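Local coordinates for fatty acid-binding protein TM_1468 (PDB 1VPV) that binds long-chain fatty acids such as palmitate and may play a role in lipid transport or fatty acid metabolism, at residues Ile38-Val43 / Ser76-Glu81; Leu103-Ser108 / Asp129-Ser134. All coordinates share one frame; numbering follows the deposited sequence.

Interaction 1: residues Ile38-Val43 / Ser76-Glu81. With PLM (palmitic acid), chain D.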
ATOM      1  N   ILE A  38       1.112  11.747  -1.557  1.00 23.23           N
ATOM      2  CA  ILE A  38       1.363  12.417  -2.836  1.00 23.13           C
ATOM      3  C   ILE A  38       0.698  11.614  -3.959  1.00 23.22           C
ATOM      4  O   ILE A  38       0.928  10.432  -4.070  1.00 21.74           O
ATOM      5  CB  ILE A  38       2.872  12.659  -3.136  1.00 23.40           C
ATOM      6  CG1 ILE A  38       3.035  13.310  -4.501  1.00 17.52           C
ATOM      7  CG2 ILE A  38       3.702  11.367  -3.056  1.00 22.39           C
ATOM      8  CD1 ILE A  38       4.458  13.773  -4.775  1.00 22.84           C
ATOM      9  N   PRO A  39      -0.157  12.269  -4.770  1.00 24.83           N
ATOM     10  CA  PRO A  39      -0.907  11.535  -5.793  1.00 24.94           C
ATOM     11  C   PRO A  39      -0.062  11.015  -6.960  1.00 25.17           C
ATOM     12  O   PRO A  39       0.762  11.743  -7.516  1.00 23.18           O
ATOM     13  CB  PRO A  39      -1.926  12.566  -6.322  1.00 24.07           C
ATOM     14  CG  PRO A  39      -1.773  13.792  -5.488  1.00 25.19           C
ATOM     15  CD  PRO A  39      -0.478  13.713  -4.761  1.00 23.76           C
ATOM     16  N   LEU A  40      -0.288   9.763  -7.330  1.00 23.34           N
ATOM     17  CA  LEU A  40       0.062   9.332  -8.665  1.00 22.67           C
ATOM     18  C   LEU A  40      -1.125   9.675  -9.589  1.00 22.91           C
ATOM     19  O   LEU A  40      -2.147  10.216  -9.143  1.00 20.22           O
ATOM     20  CB  LEU A  40       0.377   7.832  -8.696  1.00 23.21           C
ATOM     21  CG  LEU A  40       1.786   7.418  -8.306  1.00 18.93           C
ATOM     22  CD1 LEU A  40       2.016   7.596  -6.792  1.00 20.47           C
ATOM     23  CD2 LEU A  40       2.057   5.990  -8.722  1.00 20.76           C
ATOM     24  N   TYR A  41      -0.973   9.351 -10.869  1.00 24.21           N
ATOM     25  CA  TYR A  41      -1.950   9.714 -11.885  1.00 25.08           C
ATOM     26  C   TYR A  41      -2.564   8.516 -12.603  1.00 21.84           C
ATOM     27  O   TYR A  41      -1.940   7.467 -12.786  1.00 19.66           O
ATOM     28  CB  TYR A  41      -1.331  10.648 -12.905  1.00 26.15           C
ATOM     29  CG  TYR A  41      -0.740  11.885 -12.299  1.00 28.90           C
ATOM     30  CD1 TYR A  41      -1.541  12.965 -11.959  1.00 27.53           C
ATOM     31  CD2 TYR A  41       0.637  11.986 -12.093  1.00 38.99           C
ATOM     32  CE1 TYR A  41      -1.006  14.107 -11.389  1.00 35.03           C
ATOM     33  CE2 TYR A  41       1.201  13.150 -11.539  1.00 41.56           C
ATOM     34  CZ  TYR A  41       0.368  14.200 -11.187  1.00 39.94           C
ATOM     35  OH  TYR A  41       0.919  15.337 -10.635  1.00 39.00           O
ATOM     36  N   VAL A  42      -3.806   8.729 -12.996  1.00 20.49           N
ATOM     37  CA  VAL A  42      -4.603   7.776 -13.719  1.00 23.01           C
ATOM     38  C   VAL A  42      -4.951   8.452 -15.070  1.00 21.39           C
ATOM     39  O   VAL A  42      -5.533   9.539 -15.100  1.00 18.09           O
ATOM     40  CB  VAL A  42      -5.878   7.411 -12.906  1.00 23.31           C
ATOM     41  CG1 VAL A  42      -6.884   6.662 -13.751  1.00 29.10           C
ATOM     42  CG2 VAL A  42      -5.503   6.586 -11.725  1.00 28.25           C
ATOM     43  N   VAL A  43      -4.566   7.801 -16.164  1.00 20.27           N
ATOM     44  CA  VAL A  43      -4.748   8.322 -17.512  1.00 20.26           C
ATOM     45  C   VAL A  43      -5.623   7.367 -18.306  1.00 20.43           C
ATOM     46  O   VAL A  43      -5.219   6.255 -18.589  1.00 20.55           O
ATOM     47  CB  VAL A  43      -3.395   8.473 -18.233  1.00 19.53           C
ATOM     48  CG1 VAL A  43      -3.588   9.093 -19.600  1.00 22.61           C
ATOM     49  CG2 VAL A  43      -2.473   9.354 -17.402  1.00 22.36           C
ATOM     50  N   SER A  76       0.584   6.602 -14.043  1.00 22.19           N
ATOM     51  CA  SER A  76       1.968   7.045 -14.101  1.00 23.78           C
ATOM     52  C   SER A  76       2.401   7.542 -12.742  1.00 22.13           C
ATOM     53  O   SER A  76       1.581   7.988 -11.962  1.00 22.39           O
ATOM     54  CB  SER A  76       2.126   8.165 -15.113  1.00 24.45           C
ATOM     55  OG  SER A  76       1.549   9.345 -14.595  1.00 37.52           O
ATOM     56  N   GLN A  77       3.694   7.497 -12.473  1.00 24.22           N
ATOM     57  CA  GLN A  77       4.241   8.050 -11.220  1.00 24.75           C
ATOM     58  C   GLN A  77       4.163   9.570 -11.157  1.00 24.53           C
ATOM     59  O   GLN A  77       3.894  10.227 -12.166  1.00 23.76           O
ATOM     60  CB  GLN A  77       5.692   7.613 -11.014  1.00 22.96           C
ATOM     61  CG  GLN A  77       6.714   8.438 -11.754  1.00 27.21           C
ATOM     62  CD  GLN A  77       7.024   7.888 -13.132  1.00 36.26           C
ATOM     63  OE1 GLN A  77       6.136   7.742 -13.973  1.00 43.31           O
ATOM     64  NE2 GLN A  77       8.286   7.569 -13.366  1.00 30.04           N
ATOM     65  N   PRO A  78       4.440  10.145  -9.971  1.00 26.31           N
ATOM     66  CA  PRO A  78       4.544  11.608  -9.903  1.00 25.97           C
ATOM     67  C   PRO A  78       5.863  12.057 -10.525  1.00 25.51           C
ATOM     68  O   PRO A  78       6.861  11.299 -10.530  1.00 26.09           O
ATOM     69  CB  PRO A  78       4.557  11.901  -8.388  1.00 25.78           C
ATOM     70  CG  PRO A  78       4.277  10.543  -7.687  1.00 25.24           C
ATOM     71  CD  PRO A  78       4.755   9.529  -8.665  1.00 26.03           C
ATOM     72  N   SER A  79       5.888  13.276 -11.035  1.00 23.50           N
ATOM     73  CA  SER A  79       7.136  13.809 -11.585  1.00 23.91           C
ATOM     74  C   SER A  79       8.081  14.215 -10.446  1.00 23.09           C
ATOM     75  O   SER A  79       7.669  14.428  -9.296  1.00 24.09           O
ATOM     76  CB  SER A  79       6.865  15.021 -12.479  1.00 21.48           C
ATOM     77  OG  SER A  79       6.512  16.151 -11.664  1.00 24.96           O
ATOM     78  N   VAL A  80       9.346  14.361 -10.797  1.00 20.52           N
ATOM     79  CA  VAL A  80      10.316  14.920  -9.894  1.00 20.48           C
ATOM     80  C   VAL A  80       9.813  16.262  -9.321  1.00 21.39           C
ATOM     81  O   VAL A  80       9.936  16.513  -8.131  1.00 24.36           O
ATOM     82  CB  VAL A  80      11.642  15.081 -10.630  1.00 21.75           C
ATOM     83  CG1 VAL A  80      12.662  15.881  -9.803  1.00 21.92           C
ATOM     84  CG2 VAL A  80      12.179  13.695 -10.993  1.00 20.87           C
ATOM     85  N   GLU A  81       9.201  17.088 -10.155  1.00 21.68           N
ATOM     86  CA  GLU A  81       8.673  18.390  -9.747  1.00 22.43           C
ATOM     87  C   GLU A  81       7.587  18.277  -8.670  1.00 23.93           C
ATOM     88  O   GLU A  81       7.574  19.071  -7.727  1.00 25.46           O
ATOM     89  CB  GLU A  81       8.122  19.136 -10.976  1.00 22.65           C
ATOM     90  CG  GLU A  81       7.629  20.545 -10.726  1.00 29.92           C
TER
HETATM   91  C1  PLM D 501       2.896   3.776 -11.486  1.00 34.58           C
HETATM   92  O1  PLM D 501       4.085   4.183 -11.333  1.00 33.10           O
HETATM   93  O2  PLM D 501       2.253   3.980 -12.566  1.00 29.42           O
HETATM   94  C2  PLM D 501       2.243   3.056 -10.328  1.00 28.71           C
HETATM   95  C3  PLM D 501       2.224   1.558 -10.551  1.00 19.59           C
HETATM   96  C4  PLM D 501       1.435   0.876  -9.441  1.00 17.20           C
HETATM   97  C5  PLM D 501       1.369  -0.621  -9.727  1.00 17.40           C
HETATM   98  C6  PLM D 501       0.595  -1.371  -8.674  1.00 19.64           C
HETATM   99  C7  PLM D 501       0.581  -2.873  -8.915  1.00 20.02           C
HETATM  100  C8  PLM D 501      -0.518  -3.550  -8.101  1.00 18.58           C
HETATM  101  C9  PLM D 501      -0.147  -3.651  -6.638  1.00 18.97           C
HETATM  102  CA  PLM D 501      -1.266  -4.244  -5.805  1.00 21.27           C
HETATM  103  CB  PLM D 501      -0.803  -4.475  -4.374  1.00 15.01           C
HETATM  104  CC  PLM D 501      -1.996  -4.787  -3.476  1.00 18.39           C
HETATM  105  CD  PLM D 501      -1.566  -5.194  -2.051  1.00 20.79           C
HETATM  106  CE  PLM D 501      -2.744  -5.290  -1.097  1.00 21.45           C
HETATM  107  CF  PLM D 501      -2.358  -5.866   0.256  1.00 28.46           C
HETATM  108  CG  PLM D 501      -1.784  -4.809   1.205  1.00 28.46           C

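Interaction 2: residues Leu103-Ser108 / Asp129-Ser134. With PLM (palmitic acid), chain D.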
ATOM      1  N   LEU A 103       6.177   3.010  -2.696  1.00 23.48           N
ATOM      2  CA  LEU A 103       6.002   1.652  -3.203  1.00 23.56           C
ATOM      3  C   LEU A 103       7.289   1.118  -3.882  1.00 19.78           C
ATOM      4  O   LEU A 103       8.176   1.871  -4.292  1.00 17.65           O
ATOM      5  CB  LEU A 103       4.773   1.558  -4.131  1.00 23.33           C
ATOM      6  CG  LEU A 103       4.899   2.024  -5.567  1.00 26.93           C
ATOM      7  CD1 LEU A 103       3.841   1.352  -6.391  1.00 26.71           C
ATOM      8  CD2 LEU A 103       4.839   3.537  -5.728  1.00 33.84           C
ATOM      9  N   SER A 104       7.357  -0.200  -3.975  1.00 19.46           N
ATOM     10  CA  SER A 104       8.499  -0.903  -4.531  1.00 19.76           C
ATOM     11  C   SER A 104       9.073  -0.253  -5.779  1.00 20.16           C
ATOM     12  O   SER A 104       8.348   0.020  -6.753  1.00 23.11           O
ATOM     13  CB  SER A 104       8.109  -2.337  -4.876  1.00 17.77           C
ATOM     14  OG  SER A 104       9.118  -2.918  -5.697  1.00 27.90           O
ATOM     15  N   SER A 105      10.377  -0.075  -5.781  1.00 19.66           N
ATOM     16  CA  SER A 105      11.078   0.418  -6.952  1.00 23.84           C
ATOM     17  C   SER A 105      10.962  -0.537  -8.130  1.00 25.29           C
ATOM     18  O   SER A 105      11.318  -0.188  -9.257  1.00 28.76           O
ATOM     19  CB  SER A 105      12.578   0.607  -6.647  1.00 24.82           C
ATOM     20  OG  SER A 105      13.166  -0.635  -6.278  1.00 22.88           O
ATOM     21  N   LYS A 106      10.517  -1.750  -7.860  1.00 27.01           N
ATOM     22  CA  LYS A 106      10.367  -2.769  -8.897  1.00 27.34           C
ATOM     23  C   LYS A 106       9.040  -2.632  -9.616  1.00 24.92           C
ATOM     24  O   LYS A 106       8.891  -3.183 -10.677  1.00 22.17           O
ATOM     25  CB  LYS A 106      10.430  -4.172  -8.296  1.00 27.39           C
ATOM     26  CG  LYS A 106      11.600  -4.384  -7.380  1.00 29.96           C
ATOM     27  CD  LYS A 106      12.841  -4.699  -8.120  1.00 32.66           C
ATOM     28  CE  LYS A 106      13.719  -5.603  -7.288  1.00 36.47           C
ATOM     29  NZ  LYS A 106      12.929  -6.812  -6.910  1.00 44.58           N
ATOM     30  N   LEU A 107       8.075  -1.949  -8.994  1.00 25.02           N
ATOM     31  CA  LEU A 107       6.738  -1.768  -9.557  1.00 21.64           C
ATOM     32  C   LEU A 107       6.550  -0.379 -10.176  1.00 20.94           C
ATOM     33  O   LEU A 107       5.619  -0.174 -10.933  1.00 23.43           O
ATOM     34  CB  LEU A 107       5.664  -2.015  -8.489  1.00 18.20           C
ATOM     35  CG  LEU A 107       5.643  -3.398  -7.792  1.00 23.15           C
ATOM     36  CD1 LEU A 107       4.522  -3.486  -6.814  1.00 23.74           C
ATOM     37  CD2 LEU A 107       5.561  -4.605  -8.751  1.00 20.86           C
ATOM     38  N   SER A 108       7.427   0.574  -9.901  1.00 18.60           N
ATOM     39  CA  SER A 108       7.112   1.958 -10.239  1.00 18.51           C
ATOM     40  C   SER A 108       8.345   2.815 -10.136  1.00 18.81           C
ATOM     41  O   SER A 108       9.228   2.541  -9.304  1.00 18.92           O
ATOM     42  CB  SER A 108       6.018   2.485  -9.264  1.00 20.74           C
ATOM     43  OG  SER A 108       5.678   3.849  -9.466  1.00 18.62           O
ATOM     44  N   ASP A 129      12.722   2.861  -0.072  1.00 20.92           N
ATOM     45  CA  ASP A 129      12.123   1.877  -0.984  1.00 21.69           C
ATOM     46  C   ASP A 129      11.505   0.750  -0.154  1.00 22.87           C
ATOM     47  O   ASP A 129      12.197  -0.186   0.196  1.00 26.38           O
ATOM     48  CB  ASP A 129      13.186   1.278  -1.942  1.00 20.19           C
ATOM     49  CG  ASP A 129      12.559   0.332  -3.024  1.00 29.18           C
ATOM     50  OD1 ASP A 129      11.321   0.140  -3.008  1.00 23.15           O
ATOM     51  OD2 ASP A 129      13.286  -0.210  -3.904  1.00 20.13           O
ATOM     52  N   THR A 130      10.204   0.805   0.117  1.00 22.89           N
ATOM     53  CA  THR A 130       9.581  -0.181   0.984  1.00 24.65           C
ATOM     54  C   THR A 130       9.525  -1.586   0.400  1.00 25.22           C
ATOM     55  O   THR A 130       9.251  -2.517   1.142  1.00 23.06           O
ATOM     56  CB  THR A 130       8.118   0.154   1.296  1.00 24.06           C
ATOM     57  OG1 THR A 130       7.390   0.193   0.075  1.00 21.08           O
ATOM     58  CG2 THR A 130       8.007   1.464   1.996  1.00 27.46           C
ATOM     59  N   LEU A 131       9.697  -1.731  -0.922  1.00 25.59           N
ATOM     60  CA  LEU A 131       9.457  -3.021  -1.606  1.00 25.42           C
ATOM     61  C   LEU A 131       8.030  -3.550  -1.339  1.00 24.83           C
ATOM     62  O   LEU A 131       7.780  -4.748  -1.351  1.00 26.72           O
ATOM     63  CB  LEU A 131      10.510  -4.082  -1.235  1.00 22.66           C
ATOM     64  CG  LEU A 131      11.977  -3.673  -1.477  1.00 30.10           C
ATOM     65  CD1 LEU A 131      12.917  -4.776  -1.010  1.00 25.74           C
ATOM     66  CD2 LEU A 131      12.313  -3.304  -2.955  1.00 26.25           C
ATOM     67  N   LEU A 132       7.091  -2.648  -1.105  1.00 23.37           N
ATOM     68  CA  LEU A 132       5.724  -3.051  -0.912  1.00 23.75           C
ATOM     69  C   LEU A 132       4.812  -2.172  -1.720  1.00 25.12           C
ATOM     70  O   LEU A 132       5.253  -1.487  -2.658  1.00 24.14           O
ATOM     71  CB  LEU A 132       5.369  -3.041   0.566  1.00 24.54           C
ATOM     72  CG  LEU A 132       6.226  -4.009   1.408  1.00 28.32           C
ATOM     73  CD1 LEU A 132       6.121  -3.612   2.849  1.00 29.09           C
ATOM     74  CD2 LEU A 132       5.839  -5.457   1.190  1.00 29.16           C
ATOM     75  N   ALA A 133       3.525  -2.278  -1.418  1.00 26.54           N
ATOM     76  CA  ALA A 133       2.519  -1.451  -2.038  1.00 26.77           C
ATOM     77  C   ALA A 133       1.240  -1.552  -1.215  1.00 27.16           C
ATOM     78  O   ALA A 133       1.109  -2.481  -0.405  1.00 26.15           O
ATOM     79  CB  ALA A 133       2.290  -1.880  -3.438  1.00 26.62           C
ATOM     80  N   SER A 134       0.355  -0.563  -1.411  1.00 25.74           N
ATOM     81  CA  SER A 134      -0.985  -0.510  -0.849  1.00 24.89           C
ATOM     82  C   SER A 134      -0.902  -0.554   0.650  1.00 25.85           C
ATOM     83  O   SER A 134       0.024   0.041   1.204  1.00 23.17           O
ATOM     84  CB  SER A 134      -1.861  -1.619  -1.406  1.00 27.24           C
ATOM     85  OG  SER A 134      -3.156  -1.595  -0.818  1.00 25.72           O
TER
HETATM   86  C1  PLM D 501       2.896   3.776 -11.486  1.00 34.58           C
HETATM   87  O1  PLM D 501       4.085   4.183 -11.333  1.00 33.10           O
HETATM   88  O2  PLM D 501       2.253   3.980 -12.566  1.00 29.42           O
HETATM   89  C2  PLM D 501       2.243   3.056 -10.328  1.00 28.71           C
HETATM   90  C3  PLM D 501       2.224   1.558 -10.551  1.00 19.59           C
HETATM   91  C4  PLM D 501       1.435   0.876  -9.441  1.00 17.20           C
HETATM   92  C5  PLM D 501       1.369  -0.621  -9.727  1.00 17.40           C
HETATM   93  C6  PLM D 501       0.595  -1.371  -8.674  1.00 19.64           C
HETATM   94  C7  PLM D 501       0.581  -2.873  -8.915  1.00 20.02           C
HETATM   95  C8  PLM D 501      -0.518  -3.550  -8.101  1.00 18.58           C
HETATM   96  C9  PLM D 501      -0.147  -3.651  -6.638  1.00 18.97           C
HETATM   97  CA  PLM D 501      -1.266  -4.244  -5.805  1.00 21.27           C
HETATM   98  CB  PLM D 501      -0.803  -4.475  -4.374  1.00 15.01           C
HETATM   99  CC  PLM D 501      -1.996  -4.787  -3.476  1.00 18.39           C
HETATM  100  CD  PLM D 501      -1.566  -5.194  -2.051  1.00 20.79           C
HETATM  101  CE  PLM D 501      -2.744  -5.290  -1.097  1.00 21.45           C
HETATM  102  CF  PLM D 501      -2.358  -5.866   0.256  1.00 28.46           C
HETATM  103  CG  PLM D 501      -1.784  -4.809   1.205  1.00 28.46           C

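Interaction 1: residues Ile38-Val43 / Ser76-Glu81
Leu40 and Pro78 form the buried, apolar side of this contact. Leu40 CG lies 3.7 Å from Pro78 CD, and its CD1 branch meets Pro78 CG and CD, both at 3.8 Å. Chi1 (-84°) sets CG beside the backbone N, and chi2 turns CD1 to the proline and CD2 to the palmitate, 3.3 Å from PLM C2. Ile38 extends the patch more loosely, with CD1 4.1 Å from Pro78 CB.

Next to this patch the backbones join in one antiparallel hydrogen-bonded pair, Tyr41 with Ser76. Tyr41 N gives a nearly straight bond to Ser76 O (3.1 Å, 171° at the hydrogen), and Ser76 N returns one to Tyr41 O at 2.9 Å, more bent at 153°. The two side chains leave on the same, partly exposed face, where polar atoms meet the rim of the ring: Ser76 OG is 3.6 Å from Tyr41 CB, and the Tyr41 ring takes Gln77 O at its edge, in plane, 3.7 Å from CD2. The phenol OH is anchored outside the pair, hydrogen-bonded to Asp82.

Pro78 leads into helix 80-92, whose N-cap is Ser79 and whose Phe83 touches both Ile38 and Pro78. Helix 110-118 meets Leu40 and Pro78 through Thr110, and Val279 of helix 278-284 packs on Leu40. Strand 35-43, antiparallel to the end of strand 74-76 and parallel to strand 15-20, thus helps wall the fatty acid's carboxylate end.

Interaction 2: residues Leu103-Ser108 / Asp129-Ser134
The carboxylate of Asp129 is gripped on both faces by backbone N-H groups of two loops, with Ser105 N and Leu131 N approaching OD1 from opposite sides of its plane. Ser105 N comes from the syn side, 33° out of plane, at 2.9 Å from OD1; Leu131 N stands higher, 51° out, at 3.2 Å from the same oxygen. At the other oxygen, OD2, lies Ser105 OG, modelled so close that the exact length of this hydrogen bond is doubtful. CG of Asp129 is anti to the backbone N (chi1 -174°), and this carries the carboxylate across to residues 103-108. With an alanine here, Ser105 N and Leu131 N would probably lose their shared acceptor, leaving the two loops freer to shift apart.

Beside this grip Ser104 N bonds to Leu132 O at 2.8 Å, in the carbonyl plane, and Leu103 CA makes a CH...O contact with the same oxygen. Ser104 CB packs 3.6 Å from Leu131 CA.

Three side-chain turns fold the loops: Asp129 OD1 with Leu131 N is an Asx turn, while Thr130 OG1 with Leu132 N and Ser104 OG with Lys106 N are ST turns. Thr130 OG1 also bonds to Thr102 O.

On the palmitate side, Leu103 CD1 is 3.9 Å from PLM C4 and Ser134 CB 3.6 Å from PLM CD, while Ser108 OG hydrogen-bonds PLM O1 at a modelled distance too short to take literally. Loops at the C-terminal ends of parallel strands 97-102 and 125-129 thus line the fatty-acid site, as in many alpha/beta ligand sites, here in the DegV fold.

Along the chain the two contacts come in series, interaction 1 closing before interaction 2 opens, and their centres lie about 14 Å apart. Both are attached to one mixed sheet: strands 35-43 and 74-76 pair in interaction 1, the loops of interaction 2 follow strands 97-102 and 125-129, and strand 15-20 runs between the two pairs. They meet where Gln77 CB comes 4.1 Å from Ser108 OG, and Thr110 of helix 110-118 touches Leu40 and Leu103 alike. Interaction 1 borders the carboxylate end of the palmitate, where Thr75 and Ser108 bind it; residues 103-108 run from the carboxylate along the chain's first carbons, and residues 129-134 reach its far part.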